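Local coordinates for protein extracellular PQQ-dependent sugar dehydrogenase (PDB 6JT6) that probably takes part in PQQ-dependent sugar oxidation, its heme b cytochrome domain, described here, presumably relaying electrons from the catalytic domain, at residues Pro41-Gly46 with Arg119-Thr124; Ile57-Gly62 with Pro69-Trp74; Ile82-Ala87 with Ser97-Thr102. All coordinates share one frame; numbering follows the deposited sequence.

Interaction 1: Pro41-Gly46 with Arg119-Thr124; sequences PDEFIG and RCQNCT. With NAG (2-acetamido-2-deoxy-beta-D-glucopyranose), chain B.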
# COMPACT_ATOMS: atom_id res chain seq x y z
N PRO A 41 -8.01 10.83 -11.91
CA PRO A 41 -7.58 9.62 -11.28
C PRO A 41 -6.11 9.70 -10.86
O PRO A 41 -5.33 8.81 -11.21
CB PRO A 41 -7.79 8.59 -12.40
CG PRO A 41 -7.58 9.37 -13.68
CD PRO A 41 -7.56 10.84 -13.32
N ASP A 42 -5.72 10.76 -10.15
CA ASP A 42 -4.32 10.88 -9.69
C ASP A 42 -4.18 10.41 -8.25
O ASP A 42 -3.49 11.05 -7.42
CB ASP A 42 -3.76 12.29 -9.92
CG ASP A 42 -2.24 12.37 -9.73
OD1 ASP A 42 -1.59 11.33 -9.51
OD2 ASP A 42 -1.70 13.50 -9.80
N GLU A 43 -4.84 9.29 -7.94
CA GLU A 43 -4.86 8.75 -6.59
C GLU A 43 -5.34 7.29 -6.58
O GLU A 43 -5.88 6.79 -7.57
CB GLU A 43 -5.73 9.62 -5.68
CG GLU A 43 -7.24 9.52 -5.89
CD GLU A 43 -7.98 10.22 -4.77
OE1 GLU A 43 -8.29 11.42 -4.92
OE2 GLU A 43 -8.21 9.60 -3.72
N PHE A 44 -5.12 6.61 -5.45
CA PHE A 44 -5.72 5.30 -5.22
C PHE A 44 -5.78 5.07 -3.72
O PHE A 44 -5.21 5.85 -2.97
CB PHE A 44 -4.94 4.17 -5.92
CG PHE A 44 -3.51 4.00 -5.44
CD1 PHE A 44 -3.21 3.10 -4.42
CD2 PHE A 44 -2.46 4.71 -6.06
CE1 PHE A 44 -1.91 2.95 -3.94
CE2 PHE A 44 -1.14 4.55 -5.61
CZ PHE A 44 -0.87 3.66 -4.56
N ILE A 45 -6.49 4.03 -3.32
CA ILE A 45 -6.53 3.58 -1.94
C ILE A 45 -5.70 2.31 -1.87
O ILE A 45 -5.85 1.42 -2.74
CB ILE A 45 -7.97 3.28 -1.51
CG1 ILE A 45 -8.81 4.58 -1.48
CG2 ILE A 45 -8.01 2.57 -0.15
CD1 ILE A 45 -10.32 4.31 -1.45
N GLY A 46 -4.84 2.21 -0.85
CA GLY A 46 -4.07 0.98 -0.63
C GLY A 46 -4.36 0.32 0.71
O GLY A 46 -4.86 0.96 1.64
N ARG A 119 -4.76 6.43 1.70
CA ARG A 119 -5.00 7.14 0.46
C ARG A 119 -3.67 7.67 -0.06
O ARG A 119 -2.90 8.24 0.67
CB ARG A 119 -5.99 8.28 0.70
CG ARG A 119 -6.53 8.95 -0.58
CD ARG A 119 -7.11 10.33 -0.22
NE ARG A 119 -7.86 10.91 -1.32
CZ ARG A 119 -8.47 12.09 -1.25
NH1 ARG A 119 -8.38 12.80 -0.12
NH2 ARG A 119 -9.14 12.55 -2.30
N CYS A 120 -3.44 7.52 -1.36
CA CYS A 120 -2.19 7.97 -1.97
C CYS A 120 -2.54 8.89 -3.10
O CYS A 120 -2.98 8.44 -4.17
CB CYS A 120 -1.40 6.78 -2.53
SG CYS A 120 0.39 7.07 -2.74
N GLN A 121 -2.30 10.18 -2.90
CA GLN A 121 -2.60 11.14 -3.95
C GLN A 121 -1.32 11.62 -4.55
O GLN A 121 -0.30 11.74 -3.85
CB GLN A 121 -3.33 12.34 -3.38
CG GLN A 121 -4.75 12.05 -2.99
CD GLN A 121 -5.32 13.20 -2.22
OE1 GLN A 121 -5.10 13.32 -1.00
NE2 GLN A 121 -6.04 14.08 -2.91
N ASN A 122 -1.38 11.95 -5.84
CA ASN A 122 -0.18 12.29 -6.61
C ASN A 122 0.79 11.09 -6.60
O ASN A 122 1.99 11.21 -6.28
CB ASN A 122 0.48 13.56 -6.06
CG ASN A 122 1.56 14.10 -6.97
OD1 ASN A 122 1.57 13.83 -8.19
ND2 ASN A 122 2.50 14.86 -6.39
N CYS A 123 0.25 9.92 -6.91
CA CYS A 123 0.99 8.67 -6.83
C CYS A 123 0.89 7.88 -8.12
O CYS A 123 1.21 6.70 -8.11
CB CYS A 123 0.42 7.81 -5.69
SG CYS A 123 0.56 8.56 -4.07
N THR A 124 0.39 8.47 -9.20
CA THR A 124 0.19 7.69 -10.42
C THR A 124 1.09 8.15 -11.58
O THR A 124 1.10 7.52 -12.62
CB THR A 124 -1.28 7.71 -10.87
OG1 THR A 124 -1.59 9.06 -11.22
CG2 THR A 124 -2.22 7.25 -9.74
C1 NAG B . 3.58 15.46 -7.15
C2 NAG B . 3.99 16.83 -6.64
C3 NAG B . 5.16 17.39 -7.47
C4 NAG B . 6.31 16.40 -7.65
C5 NAG B . 5.80 15.04 -8.16
C6 NAG B . 6.90 13.99 -8.02
C7 NAG B . 2.05 18.14 -5.83
C8 NAG B . 0.92 19.00 -6.34
N2 NAG B . 2.84 17.69 -6.80
O3 NAG B . 5.65 18.55 -6.81
O4 NAG B . 7.29 16.96 -8.55
O5 NAG B . 4.67 14.57 -7.41
O6 NAG B . 6.59 12.76 -8.70
O7 NAG B . 2.22 17.91 -4.63
O HOH W 1 1.16 11.61 -9.71
O HOH W 2 -6.89 13.48 -6.01
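E43 and R119 meet on one face of an antiparallel strand pair whose axes approach to 4.8 Å. E43 can be followed outward. E43 CB lies 3.4 Å from C120 O and also touches Q121 CG; E43 CG sits between the backbone N and the carbonyl carbon (chi1 74°), and from there the chain extends to a carboxylate beside R119. That guanidinium grips it side-on, the two planes 43° apart: NE reaches OE2 of E43 at 2.8 Å, almost straight (173°) and in the guanidinium plane, while OE1, tilted out of that plane, receives NH2 of R119 on its syn lone pair at 3.0 Å. OE1 also receives a water that links to Q121 NE2, and OE2 is also hydrogen-bonded to Y182 OH. The amide carbon of Q121 lies over the centre of the guanidinium.

On the other face, C120 CB sits over the F44 ring, 3.9 Å from its centroid, and F44 and C120 exchange backbone hydrogen bonds. Past the strand ends, OD1 of D42 accepts T124 OG1 at 2.8 Å, from above the carboxylate plane, and O of D42 accepts N122 N. The paired charges probably favour ionised E43, while the C120–C123 disulfide ties the strand end to the following turn, with C123 CB also against F44 CE2.

Interaction 2: Ile57-Gly62 with Pro69-Trp74; sequences IGNSLG and PLLVGW. With HEM (protoporphyrin IX containing Fe), chain C.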
# COMPACT_ATOMS: atom_id res chain seq x y z
N ILE A 57 5.59 -3.52 5.99
CA ILE A 57 4.97 -4.03 4.77
C ILE A 57 4.99 -2.86 3.78
O ILE A 57 4.61 -1.74 4.12
CB ILE A 57 3.51 -4.45 5.02
CG1 ILE A 57 3.38 -5.35 6.26
CG2 ILE A 57 2.89 -5.09 3.73
CD1 ILE A 57 1.94 -5.58 6.73
N GLY A 58 5.43 -3.15 2.56
CA GLY A 58 5.62 -2.12 1.55
C GLY A 58 5.42 -2.56 0.12
O GLY A 58 5.17 -3.74 -0.17
N ASN A 59 5.43 -1.58 -0.79
CA ASN A 59 5.26 -1.89 -2.20
C ASN A 59 6.24 -1.10 -3.05
O ASN A 59 7.01 -0.29 -2.55
CB ASN A 59 3.80 -1.66 -2.67
CG ASN A 59 3.31 -0.24 -2.45
OD1 ASN A 59 4.09 0.69 -2.34
ND2 ASN A 59 1.99 -0.07 -2.40
N SER A 60 6.21 -1.38 -4.35
CA SER A 60 6.76 -0.51 -5.36
C SER A 60 5.64 -0.31 -6.36
O SER A 60 5.03 -1.29 -6.82
CB SER A 60 7.97 -1.14 -6.03
OG SER A 60 8.29 -0.36 -7.18
N LEU A 61 5.38 0.95 -6.71
CA LEU A 61 4.28 1.29 -7.62
C LEU A 61 4.60 1.01 -9.11
O LEU A 61 3.73 1.11 -9.95
CB LEU A 61 3.77 2.73 -7.36
CG LEU A 61 3.30 3.11 -5.93
CD1 LEU A 61 2.70 4.53 -5.91
CD2 LEU A 61 2.31 2.07 -5.39
N GLY A 62 5.85 0.64 -9.41
CA GLY A 62 6.25 0.32 -10.77
C GLY A 62 6.90 -1.04 -10.90
O GLY A 62 7.39 -1.35 -11.97
N PRO A 69 8.01 5.02 -6.89
CA PRO A 69 7.57 5.23 -5.52
C PRO A 69 7.49 3.93 -4.75
O PRO A 69 6.92 2.94 -5.24
CB PRO A 69 6.15 5.82 -5.69
CG PRO A 69 6.24 6.52 -7.02
CD PRO A 69 7.00 5.51 -7.84
N LEU A 70 8.08 3.97 -3.56
CA LEU A 70 8.01 2.86 -2.62
C LEU A 70 7.19 3.34 -1.43
O LEU A 70 7.54 4.33 -0.80
CB LEU A 70 9.42 2.43 -2.19
CG LEU A 70 10.50 2.14 -3.26
CD1 LEU A 70 11.78 1.72 -2.55
CD2 LEU A 70 10.15 1.04 -4.27
N LEU A 71 6.11 2.64 -1.13
CA LEU A 71 5.34 3.00 0.08
C LEU A 71 5.57 1.97 1.12
O LEU A 71 5.56 0.78 0.84
CB LEU A 71 3.84 3.18 -0.21
CG LEU A 71 3.43 4.01 -1.43
CD1 LEU A 71 1.91 4.00 -1.56
CD2 LEU A 71 3.97 5.44 -1.42
N VAL A 72 5.79 2.42 2.35
CA VAL A 72 6.09 1.52 3.43
C VAL A 72 5.22 1.86 4.64
O VAL A 72 5.13 3.03 5.07
CB VAL A 72 7.61 1.44 3.73
CG1 VAL A 72 8.18 2.79 4.11
CG2 VAL A 72 7.92 0.42 4.82
N GLY A 73 4.55 0.83 5.15
CA GLY A 73 3.70 0.98 6.32
C GLY A 73 4.10 0.06 7.45
O GLY A 73 4.73 -1.00 7.23
N TRP A 74 3.75 0.46 8.67
CA TRP A 74 3.96 -0.35 9.84
C TRP A 74 3.05 0.13 10.98
O TRP A 74 2.35 1.16 10.84
CB TRP A 74 5.44 -0.39 10.24
CG TRP A 74 5.99 0.92 10.75
CD1 TRP A 74 6.08 1.33 12.06
CD2 TRP A 74 6.56 1.97 9.96
NE1 TRP A 74 6.68 2.58 12.13
CE2 TRP A 74 7.00 2.99 10.85
CE3 TRP A 74 6.78 2.12 8.58
CZ2 TRP A 74 7.61 4.17 10.41
CZ3 TRP A 74 7.40 3.31 8.14
CH2 TRP A 74 7.80 4.33 9.06
CHA HEM C . 14.31 -6.15 -4.21
CHB HEM C . 17.71 -4.23 -1.30
CHC HEM C . 14.31 -1.72 1.07
CHD HEM C . 11.09 -2.99 -2.41
C1A HEM C . 15.52 -5.88 -3.59
C2A HEM C . 16.73 -6.56 -3.87
C3A HEM C . 17.68 -6.02 -3.04
C4A HEM C . 17.06 -5.01 -2.24
CMA HEM C . 19.15 -6.41 -2.96
CAA HEM C . 16.95 -7.66 -4.90
CBA HEM C . 16.20 -8.96 -4.58
CGA HEM C . 16.43 -9.51 -3.20
O1A HEM C . 15.52 -9.53 -2.33
O2A HEM C . 17.56 -9.96 -2.90
C1B HEM C . 17.08 -3.40 -0.38
C2B HEM C . 17.77 -2.76 0.70
C3B HEM C . 16.80 -2.08 1.41
C4B HEM C . 15.52 -2.31 0.70
CMB HEM C . 19.28 -2.87 1.01
CAB HEM C . 16.90 -1.22 2.63
CBB HEM C . 17.73 -1.46 3.63
C1C HEM C . 13.13 -1.77 0.28
C2C HEM C . 11.92 -1.10 0.57
C3C HEM C . 10.99 -1.45 -0.42
C4C HEM C . 11.64 -2.37 -1.31
CMC HEM C . 11.76 -0.15 1.74
CAC HEM C . 9.60 -0.94 -0.53
CBC HEM C . 8.84 -0.69 0.56
C1D HEM C . 11.73 -4.02 -3.12
C2D HEM C . 11.05 -4.76 -4.21
C3D HEM C . 11.94 -5.61 -4.72
C4D HEM C . 13.18 -5.39 -3.94
CMD HEM C . 9.63 -4.61 -4.69
CAD HEM C . 11.70 -6.64 -5.83
CBD HEM C . 11.79 -6.09 -7.24
CGD HEM C . 13.23 -5.83 -7.57
O1D HEM C . 13.67 -4.68 -7.84
O2D HEM C . 14.01 -6.79 -7.53
NA HEM C . 15.73 -4.96 -2.56
NB HEM C . 15.77 -3.11 -0.34
NC HEM C . 12.93 -2.56 -0.83
ND HEM C . 13.02 -4.41 -3.01
FE HEM C . 14.35 -3.78 -1.74
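I57 and G73 form a hydrogen-bonded antiparallel pair: I57 N donates to G73 O at 2.9 Å, and G73 N returns a nearly straight bond (172°) to I57 O. Further along, N59 N donates to L71 O, and L61 N closes the far end on P69 O at 2.9 Å. Between these, the return bond from L71 N to N59 O is long and weak.

The amide of N59 offers L71 N a second, shorter acceptor. N59 OD1 accepts it at 3.1 Å, approached nearly along its C=O axis. The chi1 of 59° folds the amide back over its own strand and next to L71, the two side chains running side by side. Its ND2 donates to Y30 OH, so both ends of the amide are engaged. On the opposite face of the strand, S60 OG is bonded to S64 O in the connecting loop.

The two strands form a beta hairpin at the middle of the six-stranded sheet of the cytochrome domain, a beta sandwich as in cellobiose dehydrogenase. The face bearing N59 and L71 looks into the sandwich, toward F48 and Y118; the face of S60, L70 and V72 looks to the heme.

Beyond the last pair of strand residues, L61 CD1 packs on P69 CB at 3.7 Å, crossing it at about a right angle; on the heme-facing side L70 CD2 lies 3.5 Å from S60 CB.

Heme contacts come from the rim of the porphyrin. The vinyl carbon CBC lies 3.7 Å from the CA of G58, a close approach over a residue without a side chain, and also near V72 CB. Its neighbour CAC lies 3.3 Å from N59 O, while L70 CD1 turns toward the same pyrrole.

Interaction 3: Ile82-Ala87 with Ser97-Thr102; sequences ISARWA and SGPRLT. With NAG (2-acetamido-2-deoxy-beta-D-glucopyranose), chain B.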
# COMPACT_ATOMS: atom_id res chain seq x y z
N ILE A 82 2.92 5.47 7.73
CA ILE A 82 3.16 5.23 6.32
C ILE A 82 4.14 6.26 5.78
O ILE A 82 4.16 7.42 6.23
CB ILE A 82 1.82 5.14 5.50
CG1 ILE A 82 2.07 4.60 4.08
CG2 ILE A 82 1.10 6.50 5.43
CD1 ILE A 82 1.21 3.44 3.67
N SER A 83 4.96 5.83 4.83
CA SER A 83 5.99 6.68 4.28
C SER A 83 6.14 6.40 2.78
O SER A 83 5.95 5.25 2.33
CB SER A 83 7.30 6.41 5.04
OG SER A 83 8.40 7.05 4.43
N ALA A 84 6.46 7.44 2.01
CA ALA A 84 6.82 7.28 0.60
C ALA A 84 8.33 7.37 0.49
O ALA A 84 8.94 8.28 1.09
CB ALA A 84 6.17 8.35 -0.28
N ARG A 85 8.92 6.46 -0.28
CA ARG A 85 10.38 6.42 -0.48
C ARG A 85 10.80 6.17 -1.91
O ARG A 85 9.97 5.89 -2.76
CB ARG A 85 11.03 5.42 0.47
CG ARG A 85 10.54 5.64 1.89
CD ARG A 85 11.47 5.17 2.95
NE ARG A 85 10.87 5.48 4.26
CZ ARG A 85 11.39 5.14 5.43
NH1 ARG A 85 12.55 4.47 5.48
NH2 ARG A 85 10.74 5.48 6.56
N TRP A 86 12.11 6.30 -2.15
CA TRP A 86 12.70 6.26 -3.48
C TRP A 86 14.14 5.75 -3.38
O TRP A 86 14.91 6.27 -2.58
CB TRP A 86 12.68 7.63 -4.13
CG TRP A 86 13.00 7.57 -5.58
CD1 TRP A 86 14.24 7.42 -6.14
CD2 TRP A 86 12.07 7.63 -6.68
NE1 TRP A 86 14.13 7.39 -7.53
CE2 TRP A 86 12.82 7.53 -7.88
CE3 TRP A 86 10.67 7.79 -6.76
CZ2 TRP A 86 12.21 7.59 -9.16
CZ3 TRP A 86 10.07 7.85 -8.03
CH2 TRP A 86 10.84 7.74 -9.21
N ALA A 87 14.46 4.71 -4.16
CA ALA A 87 15.81 4.13 -4.25
C ALA A 87 16.30 4.18 -5.70
O ALA A 87 15.55 3.83 -6.63
CB ALA A 87 15.75 2.68 -3.79
N SER A 97 9.28 12.97 -1.56
CA SER A 97 8.17 13.89 -1.54
C SER A 97 7.62 13.97 -2.96
O SER A 97 8.34 13.77 -3.95
CB SER A 97 8.59 15.27 -0.99
OG SER A 97 9.53 15.85 -1.86
N GLY A 98 6.35 14.30 -3.06
CA GLY A 98 5.57 13.97 -4.23
C GLY A 98 4.26 13.46 -3.66
O GLY A 98 3.30 14.21 -3.61
N PRO A 99 4.23 12.20 -3.18
CA PRO A 99 2.97 11.59 -2.78
C PRO A 99 2.37 12.27 -1.57
O PRO A 99 3.10 12.76 -0.72
CB PRO A 99 3.36 10.14 -2.46
CG PRO A 99 4.53 9.90 -3.35
CD PRO A 99 5.29 11.19 -3.25
N ARG A 100 1.04 12.30 -1.51
CA ARG A 100 0.35 12.83 -0.35
C ARG A 100 -0.42 11.65 0.25
O ARG A 100 -1.29 11.06 -0.41
CB ARG A 100 -0.57 14.01 -0.72
CG ARG A 100 0.11 15.14 -1.54
CD ARG A 100 0.72 16.26 -0.68
NE ARG A 100 1.91 15.88 0.10
CZ ARG A 100 3.18 16.12 -0.26
NH1 ARG A 100 4.17 15.72 0.54
NH2 ARG A 100 3.47 16.73 -1.41
N LEU A 101 -0.05 11.29 1.46
CA LEU A 101 -0.53 10.07 2.10
C LEU A 101 -1.44 10.37 3.28
O LEU A 101 -1.13 11.21 4.14
CB LEU A 101 0.64 9.16 2.58
CG LEU A 101 1.50 8.56 1.43
CD1 LEU A 101 2.83 8.12 1.99
CD2 LEU A 101 0.78 7.38 0.79
N THR A 102 -2.55 9.64 3.34
CA THR A 102 -3.51 9.84 4.42
C THR A 102 -3.81 8.45 4.92
O THR A 102 -4.32 7.63 4.15
CB THR A 102 -4.81 10.49 3.88
OG1 THR A 102 -4.49 11.69 3.15
CG2 THR A 102 -5.81 10.78 5.03
C1 NAG B . 3.58 15.46 -7.15
C2 NAG B . 3.99 16.83 -6.64
C3 NAG B . 5.16 17.39 -7.47
C4 NAG B . 6.31 16.40 -7.65
C5 NAG B . 5.80 15.04 -8.16
C6 NAG B . 6.90 13.99 -8.02
C7 NAG B . 2.05 18.14 -5.83
C8 NAG B . 0.92 19.00 -6.34
N2 NAG B . 2.84 17.69 -6.80
O3 NAG B . 5.65 18.55 -6.81
O4 NAG B . 7.29 16.96 -8.55
O5 NAG B . 4.67 14.57 -7.41
O6 NAG B . 6.59 12.76 -8.70
O7 NAG B . 2.22 17.91 -4.63
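Two sheets of the beta sandwich face each other here, with I82 and A84 of strand 79-86 meeting L101 of strand 100-109 and P99 just before it. The geometry is that of face-to-face packing and not of strand pairing: the short axes stay 8.0 Å apart at their closest and run nearly antiparallel (162°), and no hydrogen bond joins the two segments.

L101 is the central piece. Its CB meets the CG2 branch of I82 at 3.9 Å, the two side chains crossing at about a right angle. With CG anti to the carbonyl carbon (chi1 -66°), the leucine sends CD1 across to the opposite backbone, where it lies 3.7 Å from A84 N and 3.8 Å from S83 C. The same methyl reaches A84 CB at 4.0 Å. Two residues before L101, the ring of P99 packs on the methyl of A84, its CG 3.8 Å from A84 CB. Y118 and C120, from the strand next to 100-109, extend the same apolar layer.

The alternation of the strand sends S83 and R85 to the other side, where R85 is bonded to the carbonyls of P157 and S159. On the outer side of the 97-102 segment the sugar of the glycan lies close: its ring oxygen O5 is 3.4 Å from G98 CA, and G98 O accepts a hydrogen bond from N122 ND2, the atom that carries the sugar.

No hydrogen bond or charge pair links the segments, so cohesion here probably rests on apolar contact.

How the interactions relate
From the N terminus, the chain first enters interaction 1 at 41-46, and that contact closes only at 119-124, after a loop of 72 residues. Both other contacts fall within this span, one after the other and without crossing: interaction 2 closes the short hairpin between 57-62 and 69-74, then interaction 3 joins 82-87 to 97-102. Backbone bonds tie neighbours within each sheet: V72 O with S83 N links interactions 2 and 3, Q121 O with R100 N links 3 and 1. Between the sheets, F44 and C120 of interaction 1 pack on L61 and L71 of interaction 2, so the heme-side hairpin is backed by the strand ends that carry the disulfide and the glycan.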